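Local coordinates for protein methionine gamma-lyase (Trichomonas vaginalis, PDB 1E5E) that belongs to the Cys/Met metabolism family of pyridoxal-phosphate-dependent enzymes and assembles from four copies of its chain, at residues 258-261 and 262-265; 285-289 and 290-294; 275-278 and 279-283. All coordinates share one frame; numbering follows the deposited sequence. Where two conformers were deposited one is given.

Contact 1. Residues 258-261 and 262-265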
ATOM      1  N   SER A 258      -5.245  16.746   1.922  1.00 14.22           N
ATOM      2  CA  SER A 258      -6.178  17.384   1.026  1.00 13.23           C
ATOM      3  C   SER A 258      -7.492  17.695   1.722  1.00 14.39           C
ATOM      4  O   SER A 258      -8.152  18.666   1.291  1.00 13.26           O
ATOM      5  CB  SER A 258      -6.326  16.581  -0.278  1.00 15.85           C
ATOM      6  OG  SER A 258      -6.957  15.354   0.005  1.00 16.85           O
ATOM      7  N   THR A 259      -7.876  17.019   2.818  1.00 13.74           N
ATOM      8  CA  THR A 259      -9.110  17.427   3.506  1.00 14.00           C
ATOM      9  C   THR A 259      -8.805  18.174   4.809  1.00 14.37           C
ATOM     10  O   THR A 259      -9.711  18.348   5.637  1.00 14.74           O
ATOM     11  CB  THR A 259      -9.979  16.216   3.884  1.00 13.86           C
ATOM     12  OG1 THR A 259      -9.158  15.237   4.572  1.00 12.75           O
ATOM     13  CG2 THR A 259     -10.638  15.611   2.649  1.00 13.00           C
ATOM     14  N   LEU A 260      -7.554  18.556   5.046  1.00 12.51           N
ATOM     15  CA  LEU A 260      -7.174  19.200   6.300  1.00 14.01           C
ATOM     16  C   LEU A 260      -8.039  20.432   6.603  1.00 15.58           C
ATOM     17  O   LEU A 260      -8.481  20.698   7.719  1.00 12.82           O
ATOM     18  CB  LEU A 260      -5.679  19.617   6.288  1.00 10.16           C
ATOM     19  CG  LEU A 260      -5.178  20.335   7.550  1.00 12.68           C
ATOM     20  CD1 LEU A 260      -5.336  19.484   8.809  1.00 10.33           C
ATOM     21  CD2 LEU A 260      -3.681  20.709   7.460  1.00  8.00           C
ATOM     22  N   ASN A 261      -8.228  21.285   5.579  1.00 16.53           N
ATOM     23  CA  ASN A 261      -9.022  22.483   5.842  1.00 18.69           C
ATOM     24  C   ASN A 261     -10.456  22.177   6.268  1.00 17.97           C
ATOM     25  O   ASN A 261     -10.925  22.791   7.230  1.00 15.20           O
ATOM     26  CB  ASN A 261      -9.032  23.373   4.599  1.00 20.30           C
ATOM     27  CG  ASN A 261      -9.941  24.588   4.766  1.00 23.81           C
ATOM     28  OD1 ASN A 261      -9.591  25.515   5.480  1.00 24.15           O
ATOM     29  ND2 ASN A 261     -11.066  24.577   4.058  1.00 24.20           N
ATOM     30  N   ILE A 262     -11.149  21.262   5.552  1.00 16.13           N
ATOM     31  CA  ILE A 262     -12.541  20.993   5.919  1.00 16.11           C
ATOM     32  C   ILE A 262     -12.660  20.180   7.192  1.00 14.45           C
ATOM     33  O   ILE A 262     -13.680  20.312   7.856  1.00 16.38           O
ATOM     34  CB  ILE A 262     -13.365  20.322   4.790  1.00 14.83           C
ATOM     35  CG1 ILE A 262     -12.699  19.013   4.345  1.00 14.67           C
ATOM     36  CG2 ILE A 262     -13.506  21.295   3.627  1.00 11.84           C
ATOM     37  CD1 ILE A 262     -13.563  18.206   3.382  1.00 16.56           C
ATOM     38  N   ARG A 263     -11.694  19.385   7.544  1.00 13.92           N
ATOM     39  CA  ARG A 263     -11.670  18.621   8.786  1.00 15.21           C
ATOM     40  C   ARG A 263     -11.410  19.537   9.995  1.00 14.94           C
ATOM     41  O   ARG A 263     -12.149  19.523  10.999  1.00 15.04           O
ATOM     42  CB  ARG A 263     -10.532  17.566   8.744  1.00 12.78           C
ATOM     43  CG  ARG A 263     -10.866  16.350   7.907  1.00 13.59           C
ATOM     44  CD  ARG A 263      -9.845  15.224   7.997  1.00 14.91           C
ATOM     45  NE  ARG A 263      -8.547  15.484   7.377  1.00 13.55           N
ATOM     46  CZ  ARG A 263      -7.467  15.881   8.032  1.00 13.94           C
ATOM     47  NH1 ARG A 263      -7.513  16.090   9.355  1.00 12.85           N
ATOM     48  NH2 ARG A 263      -6.327  16.033   7.361  1.00 12.13           N
ATOM     49  N   MET A 264     -10.437  20.424   9.887  1.00 14.71           N
ATOM     50  CA  MET A 264     -10.136  21.339  10.995  1.00 17.34           C
ATOM     51  C   MET A 264     -11.357  22.230  11.309  1.00 17.37           C
ATOM     52  O   MET A 264     -11.635  22.473  12.481  1.00 15.62           O
ATOM     53  CB  MET A 264      -8.926  22.252  10.785  1.00 18.25           C
ATOM     54  CG  MET A 264      -7.582  21.544  10.710  1.00 19.85           C
ATOM     55  SD  MET A 264      -7.317  20.340  12.037  1.00 21.17           S
ATOM     56  CE  MET A 264      -7.270  21.335  13.514  1.00 17.67           C
ATOM     57  N   LYS A 265     -12.022  22.729  10.291  1.00 17.18           N
ATOM     58  CA  LYS A 265     -13.198  23.548  10.467  1.00 19.96           C
ATOM     59  C   LYS A 265     -14.301  22.741  11.136  1.00 18.78           C
ATOM     60  O   LYS A 265     -14.843  23.201  12.121  1.00 18.45           O
ATOM     61  CB  LYS A 265     -13.793  24.113   9.161  1.00 21.76           C
ATOM     62  CG  LYS A 265     -12.778  25.033   8.505  1.00 28.03           C
ATOM     63  CD  LYS A 265     -13.310  25.697   7.232  1.00 31.79           C
ATOM     64  CE  LYS A 265     -12.542  27.010   7.055  1.00 35.65           C
ATOM     65  NZ  LYS A 265     -12.935  27.689   5.775  1.00 40.34           N
TER
HETATM   66  O   HOH W   1      -9.458  20.683   2.753  1.00 16.09           O

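Contact 2. Residues 285-289 and 290-294. With SO4 (sulfate ion), chain E.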
ATOM      1  N   GLU A 285     -15.643  19.847  36.883  1.00 22.58           N
ATOM      2  CA  GLU A 285     -15.040  20.917  37.658  1.00 26.45           C
ATOM      3  C   GLU A 285     -14.614  22.072  36.773  1.00 25.52           C
ATOM      4  O   GLU A 285     -14.837  23.237  37.097  1.00 26.62           O
ATOM      5  CB  GLU A 285     -13.858  20.324  38.429  1.00 25.74           C
ATOM      6  CG  GLU A 285     -12.975  21.341  39.148  1.00 28.62           C
ATOM      7  CD  GLU A 285     -11.808  20.498  39.749  1.00 29.12           C
ATOM      8  OE1 GLU A 285     -10.673  20.896  39.417  1.00 27.94           O
ATOM      9  OE2 GLU A 285     -12.027  19.506  40.470  1.00 31.93           O
ATOM     10  N   LYS A 286     -13.920  21.721  35.700  1.00 24.08           N
ATOM     11  CA  LYS A 286     -13.255  22.723  34.890  1.00 23.35           C
ATOM     12  C   LYS A 286     -13.140  22.283  33.430  1.00 22.83           C
ATOM     13  O   LYS A 286     -12.838  21.103  33.215  1.00 19.89           O
ATOM     14  CB  LYS A 286     -11.788  22.796  35.436  1.00 23.23           C
ATOM     15  CG  LYS A 286     -11.013  23.905  34.725  1.00 25.27           C
ATOM     16  CD  LYS A 286     -11.083  25.261  35.400  1.00 29.79           C
ATOM     17  CE  LYS A 286     -10.953  26.407  34.403  1.00 31.27           C
ATOM     18  NZ  LYS A 286     -11.195  27.778  34.932  1.00 32.05           N
ATOM     19  N   VAL A 287     -13.287  23.202  32.487  1.00 21.57           N
ATOM     20  CA  VAL A 287     -13.087  22.843  31.083  1.00 21.53           C
ATOM     21  C   VAL A 287     -12.075  23.840  30.500  1.00 22.61           C
ATOM     22  O   VAL A 287     -12.215  25.053  30.576  1.00 20.91           O
ATOM     23  CB  VAL A 287     -14.339  22.845  30.214  1.00 21.12           C
ATOM     24  CG1 VAL A 287     -13.978  22.486  28.749  1.00 20.07           C
ATOM     25  CG2 VAL A 287     -15.416  21.884  30.703  1.00 19.06           C
ATOM     26  N   TYR A 288     -11.006  23.315  29.945  1.00 22.72           N
ATOM     27  CA  TYR A 288      -9.975  24.078  29.236  1.00 22.64           C
ATOM     28  C   TYR A 288     -10.254  23.947  27.741  1.00 22.35           C
ATOM     29  O   TYR A 288     -10.369  22.804  27.244  1.00 22.25           O
ATOM     30  CB  TYR A 288      -8.605  23.456  29.511  1.00 22.91           C
ATOM     31  CG  TYR A 288      -8.085  23.689  30.910  1.00 26.39           C
ATOM     32  CD1 TYR A 288      -7.511  22.670  31.646  1.00 26.08           C
ATOM     33  CD2 TYR A 288      -8.160  24.966  31.479  1.00 27.57           C
ATOM     34  CE1 TYR A 288      -7.058  22.897  32.933  1.00 29.27           C
ATOM     35  CE2 TYR A 288      -7.690  25.192  32.761  1.00 28.87           C
ATOM     36  CZ  TYR A 288      -7.137  24.158  33.486  1.00 29.65           C
ATOM     37  OH  TYR A 288      -6.658  24.358  34.765  1.00 28.76           O
ATOM     38  N   TYR A 289     -10.537  25.019  27.049  1.00 23.22           N
ATOM     39  CA  TYR A 289     -10.800  25.096  25.617  1.00 23.63           C
ATOM     40  C   TYR A 289     -10.310  26.475  25.211  1.00 22.53           C
ATOM     41  O   TYR A 289     -10.822  27.420  25.788  1.00 22.29           O
ATOM     42  CB  TYR A 289     -12.288  24.967  25.194  1.00 23.76           C
ATOM     43  CG  TYR A 289     -12.484  24.946  23.690  1.00 23.73           C
ATOM     44  CD1 TYR A 289     -11.826  23.996  22.910  1.00 23.56           C
ATOM     45  CD2 TYR A 289     -13.280  25.858  23.008  1.00 23.88           C
ATOM     46  CE1 TYR A 289     -11.950  23.975  21.528  1.00 22.50           C
ATOM     47  CE2 TYR A 289     -13.408  25.855  21.628  1.00 23.34           C
ATOM     48  CZ  TYR A 289     -12.745  24.892  20.896  1.00 24.74           C
ATOM     49  OH  TYR A 289     -12.859  24.869  19.494  1.00 25.99           O
ATOM     50  N   PRO A 290      -9.536  26.628  24.145  1.00 24.41           N
ATOM     51  CA  PRO A 290      -9.021  27.958  23.793  1.00 23.10           C
ATOM     52  C   PRO A 290     -10.104  28.924  23.406  1.00 24.67           C
ATOM     53  O   PRO A 290      -9.947  30.155  23.538  1.00 24.28           O
ATOM     54  CB  PRO A 290      -8.026  27.685  22.669  1.00 22.70           C
ATOM     55  CG  PRO A 290      -7.573  26.283  22.933  1.00 22.22           C
ATOM     56  CD  PRO A 290      -8.820  25.554  23.422  1.00 20.34           C
ATOM     57  N   GLY A 291     -11.245  28.445  22.907  1.00 25.71           N
ATOM     58  CA  GLY A 291     -12.319  29.333  22.478  1.00 27.78           C
ATOM     59  C   GLY A 291     -13.062  30.018  23.621  1.00 30.71           C
ATOM     60  O   GLY A 291     -13.722  31.049  23.363  1.00 31.25           O
ATOM     61  N   PHE A 292     -12.965  29.521  24.839  1.00 30.75           N
ATOM     62  CA  PHE A 292     -13.685  30.162  25.934  1.00 32.81           C
ATOM     63  C   PHE A 292     -13.233  31.591  26.169  1.00 36.19           C
ATOM     64  O   PHE A 292     -12.053  31.879  26.404  1.00 37.08           O
ATOM     65  CB  PHE A 292     -13.545  29.313  27.202  1.00 30.37           C
ATOM     66  CG  PHE A 292     -14.364  28.055  27.167  1.00 28.96           C
ATOM     67  CD1 PHE A 292     -15.468  27.929  26.341  1.00 29.13           C
ATOM     68  CD2 PHE A 292     -14.031  26.995  27.990  1.00 27.96           C
ATOM     69  CE1 PHE A 292     -16.214  26.758  26.320  1.00 29.37           C
ATOM     70  CE2 PHE A 292     -14.784  25.827  27.978  1.00 27.25           C
ATOM     71  CZ  PHE A 292     -15.865  25.713  27.164  1.00 27.15           C
ATOM     72  N   GLU A 293     -14.212  32.495  26.212  1.00 39.52           N
ATOM     73  CA  GLU A 293     -14.040  33.924  26.445  1.00 42.04           C
ATOM     74  C   GLU A 293     -13.421  34.281  27.791  1.00 44.33           C
ATOM     75  O   GLU A 293     -12.597  35.203  27.880  1.00 46.04           O
ATOM     76  CB  GLU A 293     -15.390  34.647  26.307  1.00 42.32           C
ATOM     77  N   ASP A 294     -13.778  33.558  28.855  1.00 46.89           N
ATOM     78  CA  ASP A 294     -13.187  33.728  30.174  1.00 50.00           C
ATOM     79  C   ASP A 294     -11.730  33.268  30.258  1.00 50.88           C
ATOM     80  O   ASP A 294     -10.861  34.033  30.732  1.00 52.80           O
ATOM     81  CB  ASP A 294     -13.942  33.068  31.339  1.00 51.08           C
ATOM     82  CG  ASP A 294     -14.006  31.548  31.321  1.00 52.48           C
ATOM     83  OD1 ASP A 294     -14.812  31.165  30.425  1.00 52.45           O
ATOM     84  OD2 ASP A 294     -13.333  30.788  32.087  1.00 52.84           O
TER
HETATM   85  S   SO4 E 409     -14.713  28.343  34.735  0.50 46.17           S
HETATM   86  O1  SO4 E 409     -15.941  27.530  34.448  0.50 46.93           O
HETATM   87  O2  SO4 E 409     -14.425  28.297  36.193  0.50 45.73           O
HETATM   88  O3  SO4 E 409     -15.015  29.765  34.295  0.50 46.56           O
HETATM   89  O4  SO4 E 409     -13.539  27.861  33.953  0.50 47.10           O

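Contact 3. Residues 275-278 and 279-283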
ATOM      1  N   ALA A 275     -17.399  21.507  24.041  1.00 17.67           N
ATOM      2  CA  ALA A 275     -16.777  22.134  25.208  1.00 20.21           C
ATOM      3  C   ALA A 275     -17.843  22.877  26.008  1.00 21.41           C
ATOM      4  O   ALA A 275     -17.815  22.776  27.224  1.00 21.40           O
ATOM      5  CB  ALA A 275     -15.641  23.075  24.814  1.00 18.07           C
ATOM      6  N   GLU A 276     -18.718  23.614  25.355  1.00 22.61           N
ATOM      7  CA  GLU A 276     -19.792  24.339  26.002  1.00 24.77           C
ATOM      8  C   GLU A 276     -20.694  23.398  26.798  1.00 24.04           C
ATOM      9  O   GLU A 276     -21.029  23.711  27.933  1.00 21.38           O
ATOM     10  CB  GLU A 276     -20.678  25.106  24.998  1.00 26.80           C
ATOM     11  CG  GLU A 276     -19.959  26.294  24.392  0.50 31.40           C
ATOM     12  CD  GLU A 276     -20.633  27.275  23.483  0.50 33.53           C
ATOM     13  OE1 GLU A 276     -21.862  27.304  23.267  0.50 35.85           O
ATOM     14  OE2 GLU A 276     -19.954  28.169  22.908  0.50 35.03           O
ATOM     15  N   TYR A 277     -20.990  22.208  26.254  1.00 22.35           N
ATOM     16  CA  TYR A 277     -21.807  21.259  26.987  1.00 22.34           C
ATOM     17  C   TYR A 277     -21.087  20.766  28.230  1.00 22.44           C
ATOM     18  O   TYR A 277     -21.689  20.642  29.293  1.00 24.08           O
ATOM     19  CB  TYR A 277     -22.180  20.054  26.064  1.00 22.48           C
ATOM     20  CG  TYR A 277     -22.899  19.013  26.916  1.00 21.35           C
ATOM     21  CD1 TYR A 277     -24.227  19.209  27.243  1.00 22.08           C
ATOM     22  CD2 TYR A 277     -22.260  17.883  27.361  1.00 21.48           C
ATOM     23  CE1 TYR A 277     -24.907  18.295  28.033  1.00 21.86           C
ATOM     24  CE2 TYR A 277     -22.908  16.940  28.141  1.00 21.60           C
ATOM     25  CZ  TYR A 277     -24.227  17.183  28.469  1.00 21.49           C
ATOM     26  OH  TYR A 277     -24.896  16.305  29.253  1.00 23.83           O
ATOM     27  N   LEU A 278     -19.789  20.462  28.153  1.00 21.69           N
ATOM     28  CA  LEU A 278     -19.052  19.931  29.279  1.00 23.76           C
ATOM     29  C   LEU A 278     -18.953  20.950  30.418  1.00 24.55           C
ATOM     30  O   LEU A 278     -19.145  20.635  31.580  1.00 22.27           O
ATOM     31  CB  LEU A 278     -17.633  19.493  28.915  1.00 22.97           C
ATOM     32  CG  LEU A 278     -17.529  18.371  27.865  1.00 25.20           C
ATOM     33  CD1 LEU A 278     -16.067  18.168  27.440  1.00 24.50           C
ATOM     34  CD2 LEU A 278     -18.126  17.093  28.427  1.00 24.68           C
ATOM     35  N   LYS A 279     -18.788  22.206  30.008  1.00 25.89           N
ATOM     36  CA  LYS A 279     -18.614  23.270  30.972  1.00 30.31           C
ATOM     37  C   LYS A 279     -19.856  23.435  31.854  1.00 31.32           C
ATOM     38  O   LYS A 279     -19.759  23.802  33.029  1.00 31.61           O
ATOM     39  CB  LYS A 279     -18.272  24.542  30.217  1.00 30.90           C
ATOM     40  CG  LYS A 279     -18.279  25.802  31.064  1.00 35.37           C
ATOM     41  CD  LYS A 279     -18.246  27.025  30.141  1.00 36.70           C
ATOM     42  CE  LYS A 279     -16.836  27.568  30.067  1.00 39.39           C
ATOM     43  NZ  LYS A 279     -16.632  28.730  30.995  1.00 41.48           N
ATOM     44  N   SER A 280     -21.035  23.160  31.320  1.00 30.88           N
ATOM     45  CA  SER A 280     -22.189  23.393  32.191  1.00 32.30           C
ATOM     46  C   SER A 280     -22.725  22.133  32.839  1.00 30.36           C
ATOM     47  O   SER A 280     -23.798  22.180  33.421  1.00 31.17           O
ATOM     48  CB  SER A 280     -23.189  24.130  31.305  1.00 33.00           C
ATOM     49  OG  SER A 280     -23.862  23.126  30.567  1.00 34.02           O
ATOM     50  N   HIS A 281     -22.001  21.035  32.747  1.00 28.11           N
ATOM     51  CA  HIS A 281     -22.397  19.788  33.351  1.00 28.07           C
ATOM     52  C   HIS A 281     -21.965  19.772  34.822  1.00 26.96           C
ATOM     53  O   HIS A 281     -20.812  20.011  35.140  1.00 25.34           O
ATOM     54  CB  HIS A 281     -21.800  18.571  32.657  1.00 26.41           C
ATOM     55  CG  HIS A 281     -22.554  17.331  33.028  1.00 25.57           C
ATOM     56  ND1 HIS A 281     -22.314  16.702  34.229  1.00 24.59           N
ATOM     57  CD2 HIS A 281     -23.543  16.654  32.409  1.00 24.58           C
ATOM     58  CE1 HIS A 281     -23.123  15.669  34.363  1.00 23.61           C
ATOM     59  NE2 HIS A 281     -23.858  15.612  33.264  1.00 26.25           N
ATOM     60  N   PRO A 282     -22.873  19.430  35.716  1.00 27.61           N
ATOM     61  CA  PRO A 282     -22.575  19.425  37.145  1.00 27.53           C
ATOM     62  C   PRO A 282     -21.476  18.467  37.569  1.00 27.20           C
ATOM     63  O   PRO A 282     -20.828  18.759  38.585  1.00 26.34           O
ATOM     64  CB  PRO A 282     -23.905  19.098  37.811  1.00 28.14           C
ATOM     65  CG  PRO A 282     -24.948  19.214  36.759  1.00 29.16           C
ATOM     66  CD  PRO A 282     -24.286  19.099  35.409  1.00 27.03           C
ATOM     67  N   ALA A 283     -21.130  17.402  36.831  1.00 24.68           N
ATOM     68  CA  ALA A 283     -20.009  16.554  37.245  1.00 24.10           C
ATOM     69  C   ALA A 283     -18.640  17.129  36.910  1.00 23.48           C
ATOM     70  O   ALA A 283     -17.616  16.578  37.330  1.00 22.20           O
ATOM     71  CB  ALA A 283     -20.122  15.176  36.577  1.00 24.78           C
TER

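Contact 1. Residues 258-261 and 262-265
Thr259 OG1 is gripped by two groups: Arg263 NE donates to it over 2.9 Å, with an N-H...O angle of 154°, and Gly256 O, one turn back in the chain, is its second partner. The hydroxyl oxygen lies at the edge of the Arg263 guanidinium, only 8° out of its plane. Thr259 holds OG1 between its own backbone N and carbonyl carbon, while the arginine chain bends at chi3 (-70°) and turns NE back toward Thr259. One face of the guanidinium is laid on the backbone of Leu260, whose CA is 3.4 Å from Arg263 NH2 and sits toward the rim of the group. The outer nitrogens are taken up elsewhere: NH1 bonds to Tyr210 O and NH2 to Gly256 O, so carbonyls from two parts of the chain fix the rotation of the flat group. Thr259 occupies the N-cap position, yet its side chain makes no capping bond; its carbonyl instead accepts Arg263 N, the first of three successive i to i+4 bonds that identify the opening turn of an alpha-helix. Leu260 and Met264 run side by side in the same direction, Leu260 CD1 lying 3.6 Å from Met264 CG. On another flank the Lys265 chain crosses Asn261 obliquely, with CE 3.7 Å from Asn261 OD1. A water accepts a weak bond from Ile262 N and donates to Ser258 O at 2.8 Å. This is the N-terminal end of helix 260-279, which follows helix 247-257 closely; Asn261 packs on helix 8-14, Met264 on the loop residues Ser189 and Met307, and Ile262 on Ile378 of the second subunit.

Contact 2. Residues 285-289 and 290-294
Tyr289 to Phe292 form a type I beta turn, closed by Phe292 N donating to Tyr289 O over 3.1 Å at an N-H...O angle of 161°. The turn brings the two aromatic side chains together: the Tyr289 ring presents its edge to the face of Phe292, with centroids 5.8 Å apart and planes at 73°. Tyr289 CB adds a CH-pi contact, 3.9 Å from the Phe292 centroid and 16° off the ring normal. At the rim of the same ring, near its plane, Val287 CG1 touches Phe292 CE2 at 3.5 Å. Pro290 lies across Tyr289, its CD 3.4 Å from Tyr289 CD1. Tyr289 OH finds its partner in Gly309 O. Nearer the surface, Lys286 NZ approaches O4 of a sulfate ion, probably from the crystallisation liquor; at 2.5 Å the distance is unusually short and its detail doubtful. Residues 285-289 run along strand 284-288, outermost in its sheet within the chain; early in it Glu285 and Lys286 both face Ile315, a classic beta bulge, and 290-294 leave its far end as a loop. Val287 and Tyr289 pack against the neighbouring strand 311-316 and against helix 260-279, which Phe292 meets at Ala275.

Contact 3. Residues 275-278 and 279-283
Tyr277 OH lies at the edge of the His281 imidazole, near the ring plane, 3.5 Å from His281 CD2, while Pro282 CD sits over one face of the same ring, 3.3 Å above the plane and displaced toward the rim. The Tyr277 and His281 side chains run side by side and point the same way; both hold CG anti to the backbone N (chi1 174° for Tyr277, -162° for His281), which sends them out alongside each other at the helix end. A second edge position of the imidazole is polar: ND1 accepts Ala283 N over 2.9 Å in a nearly straight bond (170°), and NE2 bonds to Asp393 OD2 of helix 381-396. With both ring nitrogens engaged, the rotation of the imidazole is fixed. The backbone bonds record the C-terminal end of helix 260-279. Lys279 N still donates to Ala275 O in the i to i+4 pattern, whereas the bond of Ser280 N to Glu276 O is weak and the same nitrogen also reaches Tyr277 O at 3.3 Å. His281 N then bonds to Leu278 O, an i to i+3 step at 3.1 Å. The two i to i+3 bonds show the last turn tightening; Ser280 is the first residue to leave helical backbone angles. Lys279 bends at chi3 and chi4, and its NZ forms a salt bridge with Asp294 OD1 while the side chain makes a cation-pi contact with Phe292. Leu278 packs on Ile312 and Phe314 of strand 311-316, whereas Tyr277, on another flank of the helix, rests on Ile385 and Lys389 of helix 381-396.

Along the chain the order is contact 1, contact 3, contact 2. Contacts 1 and 3 mark the opening and closing turns of helix 260-279, their centres about 27 Å apart; contact 2 follows on strand 284-288, outermost within this chain in the five-stranded sheet. Contacts 2 and 3 have centres about 10 Å apart and touch directly: Phe292 CZ is 3.5 Å from Ala275 O, and Val287 CG2 is 3.5 Å from Lys279 N. Contact 1 stays separate, its nearest atoms about 8 Å from contact 2. The helix thus runs from the interface with a second subunit, at contact 1, to the smaller sheet, where contacts 2 and 3 join it to the outermost strand.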